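Side-chain contacts in 6-phosphogluconolactonase (Thermotoga maritima, PDB 1VL1), which hydrolyses 6-phosphogluconolactone to 6-phosphogluconate, the second step of the oxidative stage of the pentose phosphate pathway: residues D27-V30 / E31-T35; F69-R73 / I74-L78. One frame throughout, in Å; residues are numbered along the deposited sequence.

How the contacts relate
Both contacts are local, and they follow one another along the chain. Contact 1 (27-30 with 31-35) is a run of turns in helix 25-43; contact 2 (69-73 with 74-78) joins the loop and 3-10 turn after helix 57-64 to the first residues of strand 74-82. Their centres lie about 16 Å apart, yet they meet where Arg34 CG packs against Phe69 CZ at 3.9 Å. Further along the same helix, Met37 touches Phe69 and Ile74, and helix 57-64 touches Val29, Val30 and Ile33. Contact 1 thus lies on a helix packed against the central sheet, whereas contact 2 runs into a strand of it, consistent with the Rossmann-like family of this lactonase.

Contact 1. Residues D27-V30 / E31-T35; sequences DFVV and EKIRT
Asp27 to Val30 are joined to Glu31 to Arg34 by consecutive i to i+4 hydrogen bonds of an alpha helix. Lys32 N donates to Phe28 O at 3.0 Å and Ile33 N to Val29 O at 2.9 Å; the bond from Arg34 N to Val30 O, at 2.7 Å, is the shortest of the four. The same spacing puts Phe28 beside Lys32 and Val29 beside Ile33. Phe28 has CG anti to its own N (chi1 -176°), which sets CG beside the carbonyl carbon and lets the end of the ring come near Lys32. Lys32 bends at chi2 and chi4 and runs obliquely past this ring: its CG is 4.3 Å from the ring centroid in an off-centre CH-pi contact, while Lys32 NZ comes within 3.3 Å of Phe28 CZ. A water links Lys32 NZ to Phe28 O, so the ammonium group has a polar partner beside the ring. Tyr19 and Phe229 meet both residues. Were Phe28 an alanine, the aliphatic part of Lys32 would probably lose its aromatic partner and the amino end would be freer to turn. On the buried side the branched Val29 and Ile33 point the same way, and Val29 CG1 lies 3.7 Å from Ile33 CD1. On a partly exposed flank, the guanidinium of Arg34 grips Glu31 side-on: Arg34 NE donates to Glu31 OE1, which lies in the guanidinium plane, though the bond reaches OE1 from above the carboxylate plane, and Arg34 NH2 forms the salt bridge to Glu31 OE2 at 2.8 Å. Two nitrogens on two oxygens probably limit rotation of both groups. The helix thus divides its chemistry, Val29 and Ile33 facing strand 192-198 and helix 57-64 while the Glu31-Arg34 ion pair occupies the flank.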
loop_
_atom_site.group_PDB
_atom_site.type_symbol
_atom_site.label_atom_id
_atom_site.label_comp_id
_atom_site.label_asym_id
_atom_site.label_seq_id
_atom_site.Cartn_x
_atom_site.Cartn_y
_atom_site.Cartn_z
ATOM N N ASP A 27 -3.649 3.682 -17.252
ATOM C CA ASP A 27 -2.885 4.814 -17.769
ATOM C C ASP A 27 -3.124 6.096 -16.975
ATOM O O ASP A 27 -2.196 6.798 -16.663
ATOM C CB ASP A 27 -3.163 5.026 -19.247
ATOM C CG ASP A 27 -2.496 3.956 -20.115
ATOM O OD1 ASP A 27 -1.572 3.266 -19.615
ATOM O OD2 ASP A 27 -2.856 3.704 -21.265
ATOM N N PHE A 28 -4.369 6.351 -16.600
ATOM C CA PHE A 28 -4.687 7.556 -15.853
ATOM C C PHE A 28 -4.045 7.515 -14.484
ATOM O O PHE A 28 -3.407 8.482 -14.042
ATOM C CB PHE A 28 -6.177 7.685 -15.732
ATOM C CG PHE A 28 -6.630 8.948 -15.063
ATOM C CD1 PHE A 28 -6.826 10.112 -15.782
ATOM C CD2 PHE A 28 -6.839 8.969 -13.696
ATOM C CE1 PHE A 28 -7.263 11.262 -15.155
ATOM C CE2 PHE A 28 -7.291 10.154 -13.061
ATOM C CZ PHE A 28 -7.465 11.262 -13.765
ATOM N N VAL A 29 -4.208 6.401 -13.786
ATOM C CA VAL A 29 -3.591 6.263 -12.480
ATOM C C VAL A 29 -2.057 6.409 -12.522
ATOM O O VAL A 29 -1.443 7.090 -11.701
ATOM C CB VAL A 29 -3.976 4.924 -11.836
ATOM C CG1 VAL A 29 -3.228 4.652 -10.528
ATOM C CG2 VAL A 29 -5.520 4.847 -11.680
ATOM N N VAL A 30 -1.436 5.750 -13.471
ATOM C CA VAL A 30 0.014 5.805 -13.558
ATOM C C VAL A 30 0.468 7.259 -13.781
ATOM O O VAL A 30 1.399 7.703 -13.146
ATOM C CB VAL A 30 0.516 4.869 -14.679
ATOM C CG1 VAL A 30 1.981 5.202 -15.073
ATOM C CG2 VAL A 30 0.354 3.462 -14.251
ATOM N N GLU A 31 -0.219 7.990 -14.642
ATOM C CA GLU A 31 0.100 9.405 -14.924
ATOM C C GLU A 31 -0.028 10.279 -13.663
ATOM O O GLU A 31 0.815 11.126 -13.394
ATOM C CB GLU A 31 -0.800 9.945 -16.056
ATOM C CG GLU A 31 -0.668 11.449 -16.296
ATOM C CD GLU A 31 0.749 11.888 -16.653
ATOM O OE1 GLU A 31 1.625 11.036 -16.956
ATOM O OE2 GLU A 31 0.978 13.127 -16.669
ATOM N N LYS A 32 -1.098 10.079 -12.893
ATOM C CA LYS A 32 -1.278 10.808 -11.641
ATOM C C LYS A 32 -0.182 10.489 -10.635
ATOM O O LYS A 32 0.356 11.388 -9.970
ATOM C CB LYS A 32 -2.638 10.464 -11.032
ATOM C CG LYS A 32 -3.783 11.037 -11.790
ATOM C CD LYS A 32 -3.924 12.512 -11.380
ATOM C CE LYS A 32 -5.148 13.181 -11.894
ATOM N NZ LYS A 32 -5.031 13.409 -13.360
ATOM N N ILE A 33 0.167 9.210 -10.528
ATOM C CA ILE A 33 1.234 8.802 -9.612
ATOM C C ILE A 33 2.573 9.348 -10.094
ATOM O O ILE A 33 3.367 9.897 -9.322
ATOM C CB ILE A 33 1.263 7.275 -9.466
ATOM C CG1 ILE A 33 -0.016 6.839 -8.767
ATOM C CG2 ILE A 33 2.455 6.847 -8.635
ATOM C CD1 ILE A 33 -0.123 5.372 -8.589
ATOM N N ARG A 34 2.827 9.222 -11.371
ATOM C CA ARG A 34 4.058 9.783 -11.917
ATOM C C ARG A 34 4.208 11.248 -11.539
ATOM O O ARG A 34 5.287 11.674 -11.077
ATOM C CB ARG A 34 4.146 9.606 -13.441
ATOM C CG ARG A 34 5.420 10.230 -14.026
ATOM C CD ARG A 34 5.410 10.421 -15.514
ATOM N NE ARG A 34 4.440 11.449 -15.917
ATOM C CZ ARG A 34 4.646 12.768 -15.827
ATOM N NH1 ARG A 34 5.769 13.278 -15.309
ATOM N NH2 ARG A 34 3.713 13.596 -16.242
ATOM N N THR A 35 3.151 12.025 -11.791
ATOM C CA THR A 35 3.185 13.466 -11.551
ATOM C C THR A 35 3.483 13.786 -10.096
ATOM O O THR A 35 4.310 14.662 -9.806
ATOM C CB THR A 35 1.848 14.078 -11.978
ATOM O OG1 THR A 35 1.784 14.022 -13.404
ATOM C CG2 THR A 35 1.801 15.556 -11.679
HETATM O O HOH W 1 -4.019 11.084 -15.290
#

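Contact 2. Residues F69-R73 / I74-L78; sequences FPWNR and IHFFL
Ile74 CD1 packs against both Phe69 and Trp71, two residues that precede it in the turn. It lies 3.7 Å from Phe69 CB and 3.9 Å from Trp71 CE3, approaching both rings obliquely. Ile74 CG1 stands anti to the carbonyl carbon (chi1 -54°) and CD1 extends from it toward the two aromatics. The aromatics also pack on each other: Phe69 CB sits over the centre of the indole, 3.9 Å above its plane, while Trp71 CZ2 lies at the edge of the phenyl ring. Beyond Ile74, the next inward-facing strand residue, Phe76, meets Trp71 edge to edge, Phe76 CZ being 4.0 Å from Trp71 CZ3. Met37 of helix 25-43 and Ile47 of strand 47-51 also touch Ile74.

The backbone turn brings these groups together. Pro70 centres an inverse gamma turn, and Ile74 N donates to Trp71 O at 3.1 Å, an i to i+3 bond that fits the 3-10 segment. On another side, a water bridges Asn72 O and His75 NE2. The broad indole and phenyl groups help bury Ile74 and Phe76 where the turn enters strand 74-82. Apolar side chains therefore join turn to strand, while the guanidinium of Arg73 ties the turn to the end of helix 25-43 and the loop after it, through hydrogen bonds to the carbonyls of Leu41, Lys44 and Asp45.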
loop_
_atom_site.group_PDB
_atom_site.type_symbol
_atom_site.label_atom_id
_atom_site.label_comp_id
_atom_site.label_asym_id
_atom_site.label_seq_id
_atom_site.Cartn_x
_atom_site.Cartn_y
_atom_site.Cartn_z
ATOM N N PHE A 69 12.392 7.160 -13.656
ATOM C CA PHE A 69 12.599 7.781 -12.340
ATOM C C PHE A 69 14.037 7.578 -11.909
ATOM O O PHE A 69 14.733 6.642 -12.409
ATOM C CB PHE A 69 11.707 7.138 -11.302
ATOM C CG PHE A 69 10.242 7.442 -11.457
ATOM C CD1 PHE A 69 9.763 8.704 -11.228
ATOM C CD2 PHE A 69 9.335 6.422 -11.748
ATOM C CE1 PHE A 69 8.396 8.971 -11.352
ATOM C CE2 PHE A 69 7.975 6.678 -11.850
ATOM C CZ PHE A 69 7.512 7.964 -11.673
ATOM N N PRO A 70 14.532 8.438 -11.013
ATOM C CA PRO A 70 15.793 8.176 -10.378
ATOM C C PRO A 70 15.534 7.201 -9.230
ATOM O O PRO A 70 15.316 7.609 -8.095
ATOM C CB PRO A 70 16.228 9.554 -9.897
ATOM C CG PRO A 70 14.980 10.238 -9.572
ATOM C CD PRO A 70 13.924 9.701 -10.529
ATOM N N TRP A 71 15.541 5.903 -9.532
ATOM C CA TRP A 71 15.070 4.909 -8.577
ATOM C C TRP A 71 15.862 4.856 -7.306
ATOM O O TRP A 71 15.332 4.366 -6.304
ATOM C CB TRP A 71 15.121 3.537 -9.215
ATOM C CG TRP A 71 14.173 3.412 -10.384
ATOM C CD1 TRP A 71 14.511 3.246 -11.670
ATOM C CD2 TRP A 71 12.744 3.398 -10.333
ATOM N NE1 TRP A 71 13.387 3.156 -12.452
ATOM C CE2 TRP A 71 12.281 3.245 -11.660
ATOM C CE3 TRP A 71 11.813 3.480 -9.309
ATOM C CZ2 TRP A 71 10.918 3.172 -11.981
ATOM C CZ3 TRP A 71 10.463 3.409 -9.614
ATOM C CH2 TRP A 71 10.027 3.246 -10.949
ATOM N N ASN A 72 17.140 5.191 -7.362
ATOM C CA ASN A 72 17.944 5.292 -6.144
ATOM C C ASN A 72 17.429 6.282 -5.113
ATOM O O ASN A 72 17.834 6.226 -3.963
ATOM C CB ASN A 72 19.383 5.607 -6.439
ATOM C CG ASN A 72 19.594 6.942 -7.145
ATOM O OD1 ASN A 72 18.992 7.197 -8.178
ATOM N ND2 ASN A 72 20.473 7.785 -6.598
ATOM N N ARG A 73 16.562 7.197 -5.513
ATOM C CA ARG A 73 15.999 8.208 -4.578
ATOM C C ARG A 73 14.634 7.770 -4.084
ATOM O O ARG A 73 13.992 8.484 -3.317
ATOM C CB ARG A 73 15.890 9.528 -5.326
ATOM C CG ARG A 73 17.249 10.107 -5.663
ATOM C CD ARG A 73 17.204 11.376 -6.487
ATOM N NE ARG A 73 16.413 12.397 -5.792
ATOM C CZ ARG A 73 15.747 13.368 -6.396
ATOM N NH1 ARG A 73 15.818 13.539 -7.709
ATOM N NH2 ARG A 73 15.060 14.241 -5.675
ATOM N N ILE A 74 14.158 6.605 -4.503
ATOM C CA ILE A 74 12.824 6.165 -4.108
ATOM C C ILE A 74 12.886 4.933 -3.243
ATOM O O ILE A 74 13.468 3.938 -3.643
ATOM C CB ILE A 74 11.903 5.920 -5.317
ATOM C CG1 ILE A 74 11.867 7.172 -6.219
ATOM C CG2 ILE A 74 10.515 5.530 -4.830
ATOM C CD1 ILE A 74 11.317 6.916 -7.616
ATOM N N HIS A 75 12.324 5.022 -2.036
ATOM C CA HIS A 75 12.284 3.872 -1.082
ATOM C C HIS A 75 10.903 3.294 -0.981
ATOM O O HIS A 75 9.918 4.051 -0.827
ATOM C CB HIS A 75 12.772 4.327 0.288
ATOM C CG HIS A 75 14.188 4.782 0.278
ATOM N ND1 HIS A 75 15.201 4.081 0.884
ATOM C CD2 HIS A 75 14.758 5.855 -0.315
ATOM C CE1 HIS A 75 16.345 4.698 0.651
ATOM N NE2 HIS A 75 16.104 5.776 -0.069
ATOM N N PHE A 76 10.800 1.962 -1.059
ATOM C CA PHE A 76 9.496 1.317 -1.115
ATOM C C PHE A 76 9.278 0.409 0.124
ATOM O O PHE A 76 10.203 -0.228 0.565
ATOM C CB PHE A 76 9.366 0.438 -2.399
ATOM C CG PHE A 76 9.252 1.243 -3.687
ATOM C CD1 PHE A 76 8.072 1.875 -4.003
ATOM C CD2 PHE A 76 10.321 1.403 -4.527
ATOM C CE1 PHE A 76 7.932 2.609 -5.165
ATOM C CE2 PHE A 76 10.175 2.157 -5.708
ATOM C CZ PHE A 76 8.997 2.736 -5.995
ATOM N N PHE A 77 8.039 0.371 0.602
ATOM C CA PHE A 77 7.652 -0.427 1.745
ATOM C C PHE A 77 6.381 -1.160 1.445
ATOM O O PHE A 77 5.448 -0.564 0.912
ATOM C CB PHE A 77 7.402 0.487 2.960
ATOM C CG PHE A 77 8.557 1.379 3.287
ATOM C CD1 PHE A 77 8.766 2.557 2.579
ATOM C CD2 PHE A 77 9.406 1.064 4.293
ATOM C CE1 PHE A 77 9.848 3.342 2.832
ATOM C CE2 PHE A 77 10.518 1.871 4.567
ATOM C CZ PHE A 77 10.714 3.010 3.857
ATOM N N LEU A 78 6.270 -2.448 1.748
ATOM C CA LEU A 78 4.956 -3.099 1.661
ATOM C C LEU A 78 3.988 -2.628 2.733
ATOM O O LEU A 78 4.397 -2.458 3.882
ATOM C CB LEU A 78 5.129 -4.591 1.828
ATOM C CG LEU A 78 5.396 -5.310 0.521
ATOM C CD1 LEU A 78 6.443 -4.725 -0.384
ATOM C CD2 LEU A 78 5.696 -6.713 0.871
HETATM O O HOH W 2 18.167 7.551 -1.815
#